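Local coordinates for MlnE (Bacillus amyloliquefaciens subsp. plantarum, PDB 5D2E), which probably reduces beta-keto groups of carrier-bound polyketide intermediates with NADPH, as the N-terminal ketoreductase part of a macrolactin assembly-line protein, at residues F137-D142 / T432-M437; A342-I347 / D392-E397. One frame throughout, in Å; residues are numbered along the deposited sequence.

Both contacts are buried, but one lies between subdomains and the other within one. Contact 1 joins the two halves of the ketoreductase, the N-terminal structural subdomain and the NADP-binding catalytic subdomain; contact 2 lies within the catalytic subdomain, between helices 337-351 and 386-394, farther from the centre of the chain. Their chemistry differs accordingly. At the seam, aromatic rings are mixed with a water and an amide, whereas in contact 2 one isoleucine packs on the methyl of A394 and the adjoining backbone without polar help. Helix 386-394 connects them: D392 OD1 and R435 NE form a salt bridge at 2.8 Å, and K393 NZ probably donates a hydrogen bond to N139 O.

Contact 1: F137-D142 / T432-M437; sequences FKNTED and TQYRSM
F137 and Y434 meet where the N-terminal, Rossmann-like structural subdomain of this B-type ketoreductase is pressed against helix 419-437 of the catalytic subdomain. The aromatic contact is an offset edge-to-face pair, with centroids 5.3 Å apart and planes at 75°: the CD1-CE1 side of F137 is directed at the face of Y434, F137 CE1 lying 3.5 Å from Y434 CD2. In Y434, CG is anti to the backbone N (chi1 177°), which sends the ring straight off the helix toward the loop. Phenylalanine suits the inner position, among M144, Q147 and I187, while tyrosine carries a hydroxyl to the more polar end.

Packing continues there through N139, whose amide carbon CG rests 3.2 Å from Y434 OH, the amide plane turned 40° from the ring. ND2 is close to the hydroxyl as well, but its angle is too poor for a hydrogen bond.

Polar bridging is left to a water. N139 is the centre of an inverse gamma turn, closed by a weak T140 N to K138 O bond, and its own backbone N donates to this water at 3.1 Å. The same water, in the plane of the tyrosine ring, is hydrogen-bonded to Y434 OH at 2.8 Å.

Contact 2: A342-I347 / D392-E397; sequences ALIKYI and DKAAEE
I344 is laid over one face of the flat peptide group that joins A394 to A395. Its CG1 stands almost squarely above the carbonyl carbon, 4.1 Å from A394 C, and its CG2 lies above the same face near the oxygen, 3.6 Å from A394 O and 4.3 Å from A395 CA. The methyl of A394 leaves the peptide plane on this side too and meets I344 CG1 at 3.4 Å, tighter than usual for two carbons. At the N-H edge of the peptide, A395 N makes a weak hydrogen bond back to D392 O, a last turn before A395 leaves helical geometry.

The isoleucine's branching suits this work: with CG1 anti to its carbonyl carbon (chi1 -59°) and CG2 anti to its backbone N, CG1 meets the methyl while CG2 lies over the carbonyl. Small side chains opposite it let the backbones come close, the CA atoms of I344 and A394 being 6.3 Å apart.

In the Rossmann fold of the catalytic subdomain, helix 337-351 forms the beta-alpha-beta crossover from strand 326-329 to strand 356-359, and here it packs against the C-terminal end of helix 386-394. I344 also touches L277 of strand 275-279, so one side chain meets both helix and sheet. Toward the outside, apolar packing gives way to charge: K393 NZ forms a salt bridge with E337 OE2, at the start of the crossover helix.

Contact 1: F137-D142 / T432-M437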
loop_
_atom_site.group_PDB
_atom_site.type_symbol
_atom_site.label_atom_id
_atom_site.label_comp_id
_atom_site.label_asym_id
_atom_site.label_seq_id
_atom_site.Cartn_x
_atom_site.Cartn_y
_atom_site.Cartn_z
ATOM N N PHE A 137 -7.563 -2.895 13.502
ATOM C CA PHE A 137 -7.349 -1.583 12.932
ATOM C C PHE A 137 -8.466 -0.676 13.384
ATOM O O PHE A 137 -9.629 -1.070 13.408
ATOM C CB PHE A 137 -7.327 -1.691 11.402
ATOM C CG PHE A 137 -7.306 -0.348 10.712
ATOM C CD1 PHE A 137 -8.504 0.312 10.422
ATOM C CD2 PHE A 137 -6.081 0.286 10.396
ATOM C CE1 PHE A 137 -8.482 1.582 9.816
ATOM C CE2 PHE A 137 -6.073 1.523 9.815
ATOM C CZ PHE A 137 -7.255 2.183 9.537
ATOM N N LYS A 138 -8.101 0.532 13.795
ATOM C CA LYS A 138 -9.021 1.588 14.063
ATOM C C LYS A 138 -8.451 2.861 13.469
ATOM O O LYS A 138 -7.219 3.040 13.443
ATOM C CB LYS A 138 -9.120 1.869 15.552
ATOM C CG LYS A 138 -9.699 0.781 16.446
ATOM C CD LYS A 138 -10.005 1.394 17.828
ATOM C CE LYS A 138 -10.714 2.764 17.660
ATOM N NZ LYS A 138 -11.495 3.332 18.797
ATOM N N ASN A 139 -9.350 3.763 13.086
ATOM C CA ASN A 139 -8.963 4.998 12.406
ATOM C C ASN A 139 -8.645 6.105 13.442
ATOM O O ASN A 139 -9.171 7.244 13.350
ATOM C CB ASN A 139 -10.034 5.414 11.403
ATOM C CG ASN A 139 -11.327 5.863 12.076
ATOM O OD1 ASN A 139 -11.595 5.474 13.182
ATOM N ND2 ASN A 139 -12.127 6.644 11.380
ATOM N N THR A 140 -7.843 5.758 14.444
ATOM C CA THR A 140 -7.351 6.752 15.422
ATOM C C THR A 140 -5.824 6.834 15.333
ATOM O O THR A 140 -5.128 5.836 14.977
ATOM C CB THR A 140 -7.678 6.386 16.870
ATOM O OG1 THR A 140 -7.034 5.145 17.182
ATOM C CG2 THR A 140 -9.151 6.212 17.055
ATOM N N GLU A 141 -5.289 7.980 15.721
ATOM C CA GLU A 141 -3.864 8.168 15.667
ATOM C C GLU A 141 -3.154 7.127 16.488
ATOM O O GLU A 141 -2.181 6.547 16.050
ATOM C CB GLU A 141 -3.489 9.536 16.171
ATOM C CG GLU A 141 -1.992 9.798 16.033
ATOM C CD GLU A 141 -1.572 11.197 16.433
ATOM O OE1 GLU A 141 -2.422 12.038 16.742
ATOM O OE2 GLU A 141 -0.360 11.436 16.398
ATOM N N ASP A 142 -3.613 6.937 17.705
ATOM C CA ASP A 142 -2.937 6.033 18.618
ATOM C C ASP A 142 -2.912 4.591 18.076
ATOM O O ASP A 142 -1.907 3.914 18.140
ATOM C CB ASP A 142 -3.659 6.046 19.968
ATOM C CG ASP A 142 -2.899 5.267 21.009
ATOM O OD1 ASP A 142 -1.783 5.698 21.337
ATOM O OD2 ASP A 142 -3.372 4.198 21.448
ATOM N N THR A 432 -9.379 0.678 0.883
ATOM C CA THR A 432 -10.599 0.591 0.143
ATOM C C THR A 432 -11.568 -0.384 0.869
ATOM O O THR A 432 -12.803 -0.169 0.849
ATOM C CB THR A 432 -10.420 0.024 -1.273
ATOM O OG1 THR A 432 -9.811 -1.242 -1.173
ATOM C CG2 THR A 432 -9.573 0.944 -2.187
ATOM N N GLN A 433 -11.044 -1.439 1.472
ATOM C CA GLN A 433 -11.901 -2.428 2.147
ATOM C C GLN A 433 -12.494 -1.874 3.430
ATOM O O GLN A 433 -13.533 -2.338 3.850
ATOM C CB GLN A 433 -11.084 -3.642 2.519
ATOM C CG GLN A 433 -10.654 -4.442 1.304
ATOM C CD GLN A 433 -9.994 -5.766 1.766
ATOM O OE1 GLN A 433 -10.560 -6.526 2.608
ATOM N NE2 GLN A 433 -8.769 -6.018 1.274
ATOM N N TYR A 434 -11.821 -0.924 4.079
ATOM C CA TYR A 434 -12.345 -0.292 5.244
ATOM C C TYR A 434 -13.551 0.541 4.874
ATOM O O TYR A 434 -14.589 0.550 5.552
ATOM C CB TYR A 434 -11.262 0.549 5.939
ATOM C CG TYR A 434 -11.715 1.330 7.169
ATOM C CD1 TYR A 434 -12.248 2.630 7.056
ATOM C CD2 TYR A 434 -11.615 0.771 8.444
ATOM C CE1 TYR A 434 -12.634 3.355 8.178
ATOM C CE2 TYR A 434 -12.038 1.480 9.573
ATOM C CZ TYR A 434 -12.552 2.764 9.436
ATOM O OH TYR A 434 -12.920 3.471 10.569
ATOM N N ARG A 435 -13.430 1.292 3.791
ATOM C CA ARG A 435 -14.553 2.146 3.386
ATOM C C ARG A 435 -15.791 1.302 3.049
ATOM O O ARG A 435 -16.909 1.689 3.347
ATOM C CB ARG A 435 -14.155 3.040 2.189
ATOM C CG ARG A 435 -13.061 4.010 2.579
ATOM C CD ARG A 435 -12.987 5.164 1.594
ATOM N NE ARG A 435 -13.883 6.249 2.020
ATOM C CZ ARG A 435 -14.901 6.706 1.332
ATOM N NH1 ARG A 435 -15.261 6.156 0.177
ATOM N NH2 ARG A 435 -15.552 7.710 1.813
ATOM N N SER A 436 -15.552 0.166 2.408
ATOM C CA SER A 436 -16.564 -0.797 2.076
ATOM C C SER A 436 -17.194 -1.336 3.359
ATOM O O SER A 436 -18.420 -1.467 3.469
ATOM C CB SER A 436 -15.853 -1.929 1.315
ATOM O OG SER A 436 -16.821 -2.754 0.833
ATOM N N MET A 437 -16.346 -1.808 4.269
ATOM C CA MET A 437 -16.813 -2.384 5.528
ATOM C C MET A 437 -17.717 -1.405 6.259
ATOM O O MET A 437 -18.729 -1.793 6.845
ATOM C CB MET A 437 -15.629 -2.743 6.435
ATOM C CG MET A 437 -15.975 -3.183 7.868
ATOM S SD MET A 437 -14.499 -3.579 8.859
ATOM C CE MET A 437 -13.924 -1.970 9.314
HETATM O O HOH W 1 -12.185 2.425 13.024
#

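Contact 2: A342-I347 / D392-E397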
loop_
_atom_site.group_PDB
_atom_site.type_symbol
_atom_site.label_atom_id
_atom_site.label_comp_id
_atom_site.label_asym_id
_atom_site.label_seq_id
_atom_site.Cartn_x
_atom_site.Cartn_y
_atom_site.Cartn_z
ATOM N N ALA A 342 -10.570 20.602 9.743
ATOM C CA ALA A 342 -10.800 22.025 9.462
ATOM C C ALA A 342 -11.031 22.240 8.007
ATOM O O ALA A 342 -11.857 23.043 7.642
ATOM C CB ALA A 342 -9.609 22.864 9.923
ATOM N N LEU A 343 -10.294 21.526 7.142
ATOM C CA LEU A 343 -10.436 21.647 5.711
ATOM C C LEU A 343 -11.867 21.245 5.218
ATOM O O LEU A 343 -12.504 21.967 4.438
ATOM C CB LEU A 343 -9.338 20.862 4.992
ATOM C CG LEU A 343 -9.487 20.700 3.474
ATOM C CD1 LEU A 343 -9.416 22.016 2.735
ATOM C CD2 LEU A 343 -8.525 19.655 2.889
ATOM N N ILE A 344 -12.352 20.080 5.642
ATOM C CA ILE A 344 -13.675 19.600 5.228
ATOM C C ILE A 344 -14.762 20.556 5.779
ATOM O O ILE A 344 -15.664 20.962 5.031
ATOM C CB ILE A 344 -13.941 18.146 5.671
ATOM C CG1 ILE A 344 -12.885 17.162 5.090
ATOM C CG2 ILE A 344 -15.358 17.740 5.348
ATOM C CD1 ILE A 344 -12.561 17.236 3.637
ATOM N N LYS A 345 -14.624 20.972 7.017
ATOM C CA LYS A 345 -15.535 21.984 7.599
ATOM C C LYS A 345 -15.619 23.276 6.795
ATOM O O LYS A 345 -16.715 23.810 6.573
ATOM C CB LYS A 345 -15.138 22.276 9.029
ATOM C CG LYS A 345 -15.649 21.193 9.935
ATOM C CD LYS A 345 -15.022 21.222 11.310
ATOM C CE LYS A 345 -15.742 20.157 12.116
ATOM N NZ LYS A 345 -14.979 19.771 13.318
ATOM N N TYR A 346 -14.482 23.745 6.316
ATOM C CA TYR A 346 -14.428 24.967 5.546
ATOM C C TYR A 346 -15.078 24.788 4.210
ATOM O O TYR A 346 -15.751 25.722 3.707
ATOM C CB TYR A 346 -13.005 25.440 5.421
ATOM C CG TYR A 346 -12.795 26.567 4.439
ATOM C CD1 TYR A 346 -13.009 27.885 4.816
ATOM C CD2 TYR A 346 -12.405 26.311 3.121
ATOM C CE1 TYR A 346 -12.817 28.922 3.908
ATOM C CE2 TYR A 346 -12.211 27.344 2.207
ATOM C CZ TYR A 346 -12.424 28.650 2.621
ATOM O OH TYR A 346 -12.254 29.696 1.749
ATOM N N ILE A 347 -14.901 23.606 3.612
ATOM C CA ILE A 347 -15.513 23.336 2.334
ATOM C C ILE A 347 -17.044 23.288 2.540
ATOM O O ILE A 347 -17.810 23.828 1.709
ATOM C CB ILE A 347 -15.027 22.019 1.729
ATOM C CG1 ILE A 347 -13.599 22.139 1.278
ATOM C CG2 ILE A 347 -15.893 21.619 0.567
ATOM C CD1 ILE A 347 -13.013 20.830 0.814
ATOM N N ASP A 392 -10.998 10.354 4.899
ATOM C CA ASP A 392 -12.185 9.530 5.058
ATOM C C ASP A 392 -12.938 9.911 6.350
ATOM O O ASP A 392 -14.164 10.004 6.343
ATOM C CB ASP A 392 -11.821 8.074 5.143
ATOM C CG ASP A 392 -13.003 7.191 5.593
ATOM O OD1 ASP A 392 -13.852 6.925 4.734
ATOM O OD2 ASP A 392 -13.036 6.795 6.761
ATOM N N LYS A 393 -12.198 10.084 7.431
ATOM C CA LYS A 393 -12.749 10.347 8.742
ATOM C C LYS A 393 -13.462 11.700 8.764
ATOM O O LYS A 393 -14.625 11.760 9.098
ATOM C CB LYS A 393 -11.673 10.325 9.794
ATOM C CG LYS A 393 -12.213 10.294 11.226
ATOM C CD LYS A 393 -11.008 10.135 12.160
ATOM C CE LYS A 393 -11.395 9.868 13.613
ATOM N NZ LYS A 393 -10.230 9.660 14.472
ATOM N N ALA A 394 -12.784 12.755 8.320
ATOM C CA ALA A 394 -13.422 14.086 8.268
ATOM C C ALA A 394 -14.622 14.141 7.341
ATOM O O ALA A 394 -15.499 14.946 7.553
ATOM C CB ALA A 394 -12.417 15.120 7.825
ATOM N N ALA A 395 -14.630 13.334 6.277
ATOM C CA ALA A 395 -15.682 13.407 5.276
ATOM C C ALA A 395 -16.734 12.316 5.436
ATOM O O ALA A 395 -17.533 12.087 4.515
ATOM C CB ALA A 395 -15.088 13.322 3.890
ATOM N N GLU A 396 -16.712 11.650 6.590
ATOM C CA GLU A 396 -17.579 10.514 6.863
ATOM C C GLU A 396 -19.060 10.771 6.523
ATOM O O GLU A 396 -19.698 9.940 5.896
ATOM C CB GLU A 396 -17.478 10.170 8.355
ATOM C CG GLU A 396 -18.319 8.995 8.741
ATOM C CD GLU A 396 -17.920 8.393 10.071
ATOM O OE1 GLU A 396 -16.843 8.736 10.630
ATOM O OE2 GLU A 396 -18.714 7.555 10.554
ATOM N N GLU A 397 -19.568 11.933 6.951
ATOM C CA GLU A 397 -20.980 12.306 6.750
ATOM C C GLU A 397 -21.253 13.014 5.396
ATOM O O GLU A 397 -22.381 13.404 5.137
ATOM C CB GLU A 397 -21.479 13.229 7.880
ATOM C CG GLU A 397 -21.242 12.780 9.315
ATOM C CD GLU A 397 -21.906 11.450 9.642
ATOM O OE1 GLU A 397 -22.896 11.087 8.969
ATOM O OE2 GLU A 397 -21.437 10.742 10.564
#